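Local coordinates for protein CRISPR-associated endoribonuclease Cas6 1 (Methanocaldococcus jannaschii DSM 2661, PDB 5YI6) that probably cleaves CRISPR transcripts as an endoribonuclease, producing the CRISPR RNAs used in adaptive immunity against viruses and plasmids, at residues A[54-59]-A[82-87]. Numbering follows the deposited sequence.
Sequences FFTFSL and YISSPN
The Tyr82 ring meets Ser58 at its edge: Ser58 OG lies in the ring plane, 3.5 Å from Tyr82 CD2. Phe55 and Phe57 instead touch the partner strand through their CB atoms while their rings lead away from it; Phe55 then meets the ring of Phe90, and Phe57 packs on Ile31 of helix 23-35. Edge strand 56-57 pairs antiparallel with strand 78-85 at one border of the N-terminal sheet, in a Cas6 of the RAMP superfamily. In both phenylalanines CB leaves the backbone on the helix-covered face, and CG, standing between the backbone N and the carbonyl carbon (chi1 71° in Phe55), then leads the large apolar ring away from the partner strand. On that side Phe57 CB meets Ile83 CG1 at 4.1 Å, a non-hydrogen-bonded pair in which the branched isoleucine also reaches Ile91 of helix 88-101. Helix 23-35 also carries Tyr32, probably the proton acceptor, whose side chain lies about 7 Å from that of Phe57.

Thr56 and Ser84 form the hydrogen-bonded pair, with Thr56 N to Ser84 O at 3.0 Å and a return bond from Ser84 N to Thr56 O. Their small side chains share the other face: Thr56 CG2 touches Ser84 OG, while the hydroxyls bind the backbone oxygens of Phe234 and Glu223, so polar groups are satisfied in a buried place.

Serines finish both ends. Ser58 OG accepts from Tyr82 N at 3.1 Å and donates to Leu59 O, from above that carbonyl plane, while Ser58 N binds Tyr82 O. At the far end Pro86, having no N-H to satisfy, sets its CD against Phe54 O. Ser85 OG, anti to its own N (chi1 177°), donates to Phe54 O at 2.7 Å and closes an ST turn by accepting from Asn87 N at 2.9 Å.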
loop_
_atom_site.group_PDB
_atom_site.type_symbol
_atom_site.label_atom_id
_atom_site.label_comp_id
_atom_site.label_asym_id
_atom_site.label_seq_id
_atom_site.Cartn_x
_atom_site.Cartn_y
_atom_site.Cartn_z
ATOM N N PHE A 54 -4.267 3.575 -9.296
ATOM C CA PHE A 54 -4.961 2.375 -8.811
ATOM C C PHE A 54 -3.973 1.251 -8.533
ATOM O O PHE A 54 -3.984 0.216 -9.184
ATOM C CB PHE A 54 -6.027 1.944 -9.819
ATOM C CG PHE A 54 -7.086 2.997 -9.992
ATOM C CD1 PHE A 54 -8.029 3.209 -8.992
ATOM C CD2 PHE A 54 -7.110 3.794 -11.144
ATOM C CE1 PHE A 54 -9.012 4.221 -9.126
ATOM C CE2 PHE A 54 -8.099 4.784 -11.291
ATOM C CZ PHE A 54 -9.043 4.994 -10.294
ATOM N N PHE A 55 -3.095 1.502 -7.555
ATOM C CA PHE A 55 -2.165 0.481 -7.079
ATOM C C PHE A 55 -1.811 0.835 -5.646
ATOM O O PHE A 55 -2.076 1.952 -5.182
ATOM C CB PHE A 55 -0.899 0.362 -7.945
ATOM C CG PHE A 55 0.069 1.526 -7.838
ATOM C CD1 PHE A 55 1.195 1.456 -6.988
ATOM C CD2 PHE A 55 -0.142 2.689 -8.562
ATOM C CE1 PHE A 55 2.091 2.543 -6.880
ATOM C CE2 PHE A 55 0.746 3.782 -8.475
ATOM C CZ PHE A 55 1.873 3.706 -7.624
ATOM N N THR A 56 -1.221 -0.123 -4.939
ATOM C CA THR A 56 -0.782 0.147 -3.569
ATOM C C THR A 56 0.526 -0.595 -3.302
ATOM O O THR A 56 0.964 -1.412 -4.103
ATOM C CB THR A 56 -1.855 -0.245 -2.526
ATOM O OG1 THR A 56 -1.419 0.167 -1.212
ATOM C CG2 THR A 56 -2.148 -1.805 -2.547
ATOM N N PHE A 57 1.176 -0.279 -2.168
ATOM C CA PHE A 57 2.315 -1.060 -1.761
ATOM C C PHE A 57 2.400 -1.018 -0.240
ATOM O O PHE A 57 1.782 -0.168 0.428
ATOM C CB PHE A 57 3.627 -0.602 -2.440
ATOM C CG PHE A 57 3.903 0.891 -2.349
ATOM C CD1 PHE A 57 4.711 1.407 -1.320
ATOM C CD2 PHE A 57 3.412 1.763 -3.340
ATOM C CE1 PHE A 57 4.987 2.791 -1.259
ATOM C CE2 PHE A 57 3.660 3.146 -3.277
ATOM C CZ PHE A 57 4.469 3.657 -2.244
ATOM N N SER A 58 3.160 -1.959 0.293
ATOM C CA SER A 58 3.236 -2.164 1.737
ATOM C C SER A 58 4.368 -1.316 2.329
ATOM O O SER A 58 5.137 -0.669 1.621
ATOM C CB SER A 58 3.494 -3.657 2.029
ATOM O OG SER A 58 4.828 -4.003 1.658
ATOM N N LEU A 59 4.464 -1.333 3.668
ATOM C CA LEU A 59 5.709 -0.977 4.323
ATOM C C LEU A 59 6.764 -2.036 3.991
ATOM O O LEU A 59 6.433 -3.160 3.604
ATOM C CB LEU A 59 5.527 -0.926 5.833
ATOM C CG LEU A 59 4.341 -0.123 6.375
ATOM C CD1 LEU A 59 4.253 -0.281 7.904
ATOM C CD2 LEU A 59 4.546 1.269 5.993
ATOM N N TYR A 82 5.764 -5.467 -0.858
ATOM C CA TYR A 82 4.630 -5.999 -1.621
ATOM C C TYR A 82 4.026 -4.855 -2.423
ATOM O O TYR A 82 3.858 -3.758 -1.887
ATOM C CB TYR A 82 3.560 -6.590 -0.693
ATOM C CG TYR A 82 4.154 -7.726 0.086
ATOM C CD1 TYR A 82 4.081 -9.020 -0.399
ATOM C CD2 TYR A 82 4.925 -7.484 1.238
ATOM C CE1 TYR A 82 4.702 -10.088 0.281
ATOM C CE2 TYR A 82 5.549 -8.542 1.922
ATOM C CZ TYR A 82 5.433 -9.840 1.428
ATOM O OH TYR A 82 6.060 -10.895 2.085
ATOM N N ILE A 83 3.696 -5.122 -3.705
ATOM C CA ILE A 83 3.128 -4.115 -4.600
ATOM C C ILE A 83 2.010 -4.797 -5.370
ATOM O O ILE A 83 2.168 -5.940 -5.808
ATOM C CB ILE A 83 4.152 -3.554 -5.615
ATOM C CG1 ILE A 83 5.492 -3.201 -4.944
ATOM C CG2 ILE A 83 3.545 -2.332 -6.345
ATOM C CD1 ILE A 83 6.612 -2.641 -5.925
ATOM N N SER A 84 0.877 -4.116 -5.521
ATOM C CA SER A 84 -0.239 -4.780 -6.202
ATOM C C SER A 84 -1.095 -3.759 -6.940
ATOM O O SER A 84 -1.157 -2.579 -6.574
ATOM C CB SER A 84 -1.126 -5.573 -5.240
ATOM O OG SER A 84 -1.742 -4.706 -4.288
ATOM N N SER A 85 -1.812 -4.258 -7.950
ATOM C CA SER A 85 -2.733 -3.399 -8.688
ATOM C C SER A 85 -3.808 -4.269 -9.330
ATOM O O SER A 85 -3.518 -5.406 -9.736
ATOM C CB SER A 85 -1.991 -2.601 -9.773
ATOM O OG SER A 85 -2.908 -1.810 -10.538
ATOM N N PRO A 86 -5.037 -3.753 -9.498
ATOM C CA PRO A 86 -5.979 -4.455 -10.384
ATOM C C PRO A 86 -5.543 -4.387 -11.844
ATOM O O PRO A 86 -6.138 -5.071 -12.677
ATOM C CB PRO A 86 -7.322 -3.730 -10.134
ATOM C CG PRO A 86 -6.926 -2.318 -9.647
ATOM C CD PRO A 86 -5.647 -2.577 -8.831
ATOM N N ASN A 87 -4.505 -3.602 -12.176
ATOM C CA ASN A 87 -3.972 -3.501 -13.538
ATOM C C ASN A 87 -2.678 -4.309 -13.635
ATOM O O ASN A 87 -1.613 -3.860 -13.183
ATOM C CB ASN A 87 -3.718 -2.039 -13.911
ATOM C CG ASN A 87 -3.318 -1.885 -15.373
ATOM O OD1 ASN A 87 -2.553 -2.692 -15.904
ATOM N ND2 ASN A 87 -3.852 -0.872 -16.028
#